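Local coordinates for protein probable alginate O-acetylase AlgJ (Pseudomonas putida, PDB 4O8V) that probably adds acetyl groups to mannuronate residues of alginate, working with two partner proteins in a complex at the bacterial inner membrane, at residues A[12-25]-A[63-77]. Sequence-based numbering, arbitrary orientation.
Sequences VLGRDQWLFSDEEF and AKARVYTEYLGKERP
The indole of W18 lies over one face of the Y71 ring in an offset stack, its five-membered ring 3.8 Å from the Y71 ring, centroid to centroid, with planes only 10° apart. The far end of the same indole sets CH2 over the centre of the Y68 ring, 3.7 Å from Y68 CG, so a long, flat side chain suits a place that must serve two tyrosines. With an alanine in place of W18, one face of each tyrosine ring would probably lose its cover, and Y71 would be freer to turn. R15 bends at chi3 (-52°) and brings two N-H donors, NE and NH2, side-on to one carbonyl oxygen, E70 O, the NH2 bond being 2.8 Å long and both bonds close to the guanidinium plane. These residues fasten the antiparallel hairpin of strands 11-13 and 19-21 to the short helix 64-67 and the turn after it, within the SGNH hydrolase-like domain. K64, its CG anti to the backbone N (chi1 -175°) and its long chain bent at chi3, passes the edge of W18 and gives NZ to L19 O at 2.8 Å; its three N-H donors suit three backbone oxygens, the others being those of L117 and D120, the latter probably an active-site residue. The E24 carboxylate, with two oxygens for two donors, takes up the first two N-H groups of helix 64-67: OE2 accepts from K64 N and OE1 from A65 N, each at 2.9 Å, from above the carboxylate plane. F25 offers two flat apolar faces, V12 CG2 covering one and P77 CG the other, the latter 3.9 Å from the F25 ring centroid.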
# COMPACT_ATOMS: atom_id res chain seq x y z
N VAL A 12 -18.06 5.33 -5.16
CA VAL A 12 -19.27 4.55 -4.91
C VAL A 12 -19.81 4.90 -3.53
O VAL A 12 -19.04 5.01 -2.56
CB VAL A 12 -19.00 3.03 -5.01
CG1 VAL A 12 -20.27 2.22 -4.75
CG2 VAL A 12 -18.41 2.68 -6.37
N LEU A 13 -21.11 5.13 -3.44
CA LEU A 13 -21.71 5.46 -2.15
C LEU A 13 -21.98 4.21 -1.35
O LEU A 13 -22.53 3.25 -1.88
CB LEU A 13 -23.03 6.22 -2.34
CG LEU A 13 -23.00 7.50 -3.16
CD1 LEU A 13 -24.44 8.05 -3.25
CD2 LEU A 13 -22.06 8.50 -2.56
N GLY A 14 -21.60 4.23 -0.07
CA GLY A 14 -21.96 3.16 0.85
C GLY A 14 -23.01 3.62 1.86
O GLY A 14 -23.63 4.67 1.67
N ARG A 15 -23.22 2.84 2.91
CA ARG A 15 -24.15 3.21 3.99
C ARG A 15 -23.49 4.15 4.97
O ARG A 15 -22.26 4.23 5.01
CB ARG A 15 -24.64 1.98 4.76
CG ARG A 15 -25.40 0.96 3.96
CD ARG A 15 -26.07 -0.07 4.89
NE ARG A 15 -25.10 -0.62 5.82
CZ ARG A 15 -25.23 -0.62 7.14
NH1 ARG A 15 -26.31 -0.10 7.70
NH2 ARG A 15 -24.27 -1.13 7.90
N ASP A 16 -24.30 4.86 5.77
CA ASP A 16 -23.78 5.68 6.87
C ASP A 16 -22.72 6.70 6.40
O ASP A 16 -21.73 6.96 7.11
CB ASP A 16 -23.18 4.79 7.99
CG ASP A 16 -24.25 4.11 8.85
OD1 ASP A 16 -25.46 4.22 8.52
OD2 ASP A 16 -23.87 3.45 9.85
N GLN A 17 -22.94 7.27 5.22
CA GLN A 17 -22.04 8.28 4.64
C GLN A 17 -20.60 7.76 4.45
O GLN A 17 -19.63 8.52 4.54
CB GLN A 17 -22.04 9.58 5.50
CG GLN A 17 -23.45 10.24 5.63
CD GLN A 17 -23.42 11.77 5.82
OE1 GLN A 17 -22.69 12.31 6.65
NE2 GLN A 17 -24.26 12.46 5.04
N TRP A 18 -20.46 6.46 4.16
CA TRP A 18 -19.17 5.90 3.73
C TRP A 18 -19.03 6.06 2.20
O TRP A 18 -20.03 5.97 1.48
CB TRP A 18 -19.08 4.41 4.10
CG TRP A 18 -18.63 4.18 5.52
CD1 TRP A 18 -19.34 4.41 6.68
CD2 TRP A 18 -17.36 3.68 5.92
NE1 TRP A 18 -18.55 4.10 7.78
CE2 TRP A 18 -17.34 3.63 7.33
CE3 TRP A 18 -16.22 3.26 5.22
CZ2 TRP A 18 -16.22 3.20 8.05
CZ3 TRP A 18 -15.11 2.83 5.94
CH2 TRP A 18 -15.13 2.80 7.34
N LEU A 19 -17.81 6.27 1.72
CA LEU A 19 -17.51 6.38 0.29
C LEU A 19 -16.46 5.34 -0.07
O LEU A 19 -15.59 5.08 0.73
CB LEU A 19 -16.96 7.76 -0.04
CG LEU A 19 -17.83 8.94 0.35
CD1 LEU A 19 -17.08 10.24 0.03
CD2 LEU A 19 -19.14 8.86 -0.40
N PHE A 20 -16.52 4.80 -1.28
CA PHE A 20 -15.48 3.87 -1.73
C PHE A 20 -14.96 4.30 -3.09
O PHE A 20 -15.65 4.99 -3.84
CB PHE A 20 -16.03 2.44 -1.82
CG PHE A 20 -16.49 1.86 -0.50
CD1 PHE A 20 -15.62 1.17 0.32
CD2 PHE A 20 -17.82 1.98 -0.10
CE1 PHE A 20 -16.07 0.61 1.54
CE2 PHE A 20 -18.27 1.43 1.12
CZ PHE A 20 -17.38 0.75 1.93
N SER A 21 -13.72 3.91 -3.40
CA SER A 21 -13.17 4.07 -4.75
C SER A 21 -13.83 3.07 -5.69
O SER A 21 -13.88 1.88 -5.38
CB SER A 21 -11.66 3.82 -4.76
OG SER A 21 -11.22 3.74 -6.11
N ASP A 22 -14.29 3.52 -6.85
CA ASP A 22 -14.88 2.57 -7.79
C ASP A 22 -13.81 1.67 -8.41
O ASP A 22 -14.13 0.69 -9.08
CB ASP A 22 -15.72 3.28 -8.88
CG ASP A 22 -14.89 3.95 -9.94
OD1 ASP A 22 -13.73 4.35 -9.67
OD2 ASP A 22 -15.41 4.08 -11.07
N GLU A 23 -12.54 1.96 -8.13
CA GLU A 23 -11.45 1.08 -8.57
C GLU A 23 -11.49 -0.24 -7.79
O GLU A 23 -10.89 -1.24 -8.21
CB GLU A 23 -10.09 1.77 -8.41
CG GLU A 23 -9.92 3.00 -9.29
CD GLU A 23 -8.55 3.68 -9.12
OE1 GLU A 23 -7.82 3.38 -8.16
OE2 GLU A 23 -8.21 4.52 -9.97
N GLU A 24 -12.20 -0.25 -6.67
CA GLU A 24 -12.40 -1.47 -5.90
C GLU A 24 -13.66 -2.19 -6.34
O GLU A 24 -14.01 -3.24 -5.80
CB GLU A 24 -12.45 -1.15 -4.39
CG GLU A 24 -11.05 -0.87 -3.81
CD GLU A 24 -11.05 -0.40 -2.36
OE1 GLU A 24 -12.14 -0.34 -1.73
OE2 GLU A 24 -9.96 -0.08 -1.84
N PHE A 25 -14.36 -1.61 -7.33
CA PHE A 25 -15.63 -2.16 -7.81
C PHE A 25 -15.61 -2.55 -9.30
O PHE A 25 -16.17 -3.58 -9.69
CB PHE A 25 -16.77 -1.15 -7.62
CG PHE A 25 -17.19 -0.97 -6.20
CD1 PHE A 25 -16.35 -0.36 -5.29
CD2 PHE A 25 -18.46 -1.37 -5.78
CE1 PHE A 25 -16.75 -0.18 -3.96
CE2 PHE A 25 -18.87 -1.19 -4.46
CZ PHE A 25 -18.01 -0.60 -3.55
N ALA A 63 -8.45 -4.15 -0.05
CA ALA A 63 -9.37 -3.10 -0.47
C ALA A 63 -10.21 -2.63 0.72
O ALA A 63 -10.59 -3.44 1.57
CB ALA A 63 -10.26 -3.59 -1.57
N LYS A 64 -10.51 -1.34 0.77
CA LYS A 64 -11.38 -0.84 1.83
C LYS A 64 -12.73 -1.53 1.73
O LYS A 64 -13.35 -1.87 2.76
CB LYS A 64 -11.54 0.68 1.75
CG LYS A 64 -12.34 1.24 2.93
CD LYS A 64 -12.28 2.75 3.00
CE LYS A 64 -13.53 3.37 2.47
NZ LYS A 64 -13.53 4.85 2.68
N ALA A 65 -13.18 -1.78 0.50
CA ALA A 65 -14.47 -2.46 0.29
C ALA A 65 -14.50 -3.89 0.80
O ALA A 65 -15.56 -4.44 1.04
CB ALA A 65 -14.83 -2.44 -1.19
N ARG A 66 -13.33 -4.50 0.93
CA ARG A 66 -13.22 -5.86 1.46
C ARG A 66 -13.19 -5.85 2.98
O ARG A 66 -13.74 -6.74 3.62
CB ARG A 66 -11.95 -6.57 0.92
CG ARG A 66 -11.77 -8.00 1.42
CD ARG A 66 -10.50 -8.69 0.86
NE ARG A 66 -10.33 -8.51 -0.59
CZ ARG A 66 -11.02 -9.15 -1.53
NH1 ARG A 66 -11.99 -10.00 -1.19
NH2 ARG A 66 -10.75 -8.92 -2.81
N VAL A 67 -12.54 -4.85 3.56
CA VAL A 67 -12.40 -4.77 5.00
C VAL A 67 -13.68 -4.22 5.64
O VAL A 67 -14.04 -4.63 6.74
CB VAL A 67 -11.19 -3.90 5.41
CG1 VAL A 67 -11.10 -3.75 6.93
CG2 VAL A 67 -9.89 -4.49 4.85
N TYR A 68 -14.35 -3.30 4.95
CA TYR A 68 -15.62 -2.72 5.45
C TYR A 68 -16.84 -3.07 4.59
O TYR A 68 -17.62 -2.21 4.19
CB TYR A 68 -15.45 -1.19 5.60
CG TYR A 68 -14.68 -0.85 6.85
CD1 TYR A 68 -15.32 -0.89 8.10
CD2 TYR A 68 -13.31 -0.54 6.81
CE1 TYR A 68 -14.63 -0.62 9.27
CE2 TYR A 68 -12.60 -0.26 7.99
CZ TYR A 68 -13.26 -0.31 9.21
OH TYR A 68 -12.58 -0.06 10.38
N THR A 69 -17.04 -4.36 4.34
CA THR A 69 -18.19 -4.81 3.55
C THR A 69 -19.51 -4.44 4.19
O THR A 69 -20.55 -4.36 3.52
CB THR A 69 -18.19 -6.34 3.34
OG1 THR A 69 -18.31 -6.98 4.61
CG2 THR A 69 -16.90 -6.78 2.69
N GLU A 70 -19.49 -4.19 5.50
CA GLU A 70 -20.73 -3.92 6.21
C GLU A 70 -21.25 -2.53 5.87
O GLU A 70 -22.40 -2.20 6.18
CB GLU A 70 -20.55 -4.08 7.73
CG GLU A 70 -19.60 -3.08 8.39
CD GLU A 70 -18.18 -3.64 8.57
OE1 GLU A 70 -17.69 -4.36 7.67
OE2 GLU A 70 -17.57 -3.37 9.62
N TYR A 71 -20.42 -1.71 5.23
CA TYR A 71 -20.86 -0.37 4.84
C TYR A 71 -21.07 -0.26 3.33
O TYR A 71 -21.28 0.83 2.81
CB TYR A 71 -19.86 0.70 5.31
CG TYR A 71 -19.82 0.79 6.82
CD1 TYR A 71 -20.97 1.07 7.55
CD2 TYR A 71 -18.63 0.60 7.53
CE1 TYR A 71 -20.94 1.16 8.93
CE2 TYR A 71 -18.59 0.67 8.91
CZ TYR A 71 -19.75 0.94 9.60
OH TYR A 71 -19.73 1.03 10.98
N LEU A 72 -21.05 -1.39 2.64
CA LEU A 72 -21.48 -1.42 1.25
C LEU A 72 -22.92 -0.97 1.11
O LEU A 72 -23.80 -1.31 1.93
CB LEU A 72 -21.29 -2.81 0.64
CG LEU A 72 -19.81 -3.17 0.51
CD1 LEU A 72 -19.67 -4.56 -0.06
CD2 LEU A 72 -19.07 -2.15 -0.36
N GLY A 73 -23.18 -0.19 0.07
CA GLY A 73 -24.53 0.25 -0.21
C GLY A 73 -25.21 -0.65 -1.21
O GLY A 73 -25.04 -1.87 -1.17
N LYS A 74 -25.97 -0.05 -2.12
CA LYS A 74 -26.64 -0.79 -3.18
C LYS A 74 -25.64 -1.48 -4.12
O LYS A 74 -25.74 -2.68 -4.35
CB LYS A 74 -27.56 0.15 -3.97
N GLU A 75 -24.67 -0.72 -4.62
CA GLU A 75 -23.67 -1.27 -5.53
C GLU A 75 -22.70 -2.21 -4.83
O GLU A 75 -22.16 -1.86 -3.77
CB GLU A 75 -22.87 -0.16 -6.22
CG GLU A 75 -23.64 0.70 -7.20
CD GLU A 75 -22.73 1.69 -7.89
OE1 GLU A 75 -21.91 1.26 -8.74
OE2 GLU A 75 -22.82 2.90 -7.59
N ARG A 76 -22.46 -3.37 -5.43
CA ARG A 76 -21.42 -4.30 -4.95
C ARG A 76 -20.29 -4.41 -5.99
O ARG A 76 -20.55 -4.22 -7.18
CB ARG A 76 -22.03 -5.68 -4.70
CG ARG A 76 -23.12 -5.66 -3.64
CD ARG A 76 -22.54 -5.10 -2.36
NE ARG A 76 -23.55 -4.58 -1.46
CZ ARG A 76 -23.90 -5.17 -0.32
NH1 ARG A 76 -23.32 -6.30 0.04
NH2 ARG A 76 -24.83 -4.62 0.46
N PRO A 77 -19.06 -4.73 -5.54
CA PRO A 77 -17.96 -4.88 -6.51
C PRO A 77 -18.25 -5.99 -7.53
O PRO A 77 -18.99 -6.94 -7.21
CB PRO A 77 -16.76 -5.23 -5.62
CG PRO A 77 -17.09 -4.63 -4.27
CD PRO A 77 -18.59 -4.83 -4.15
O HOH W 1 -22.89 4.74 -5.68
O HOH W 2 -21.73 3.40 11.46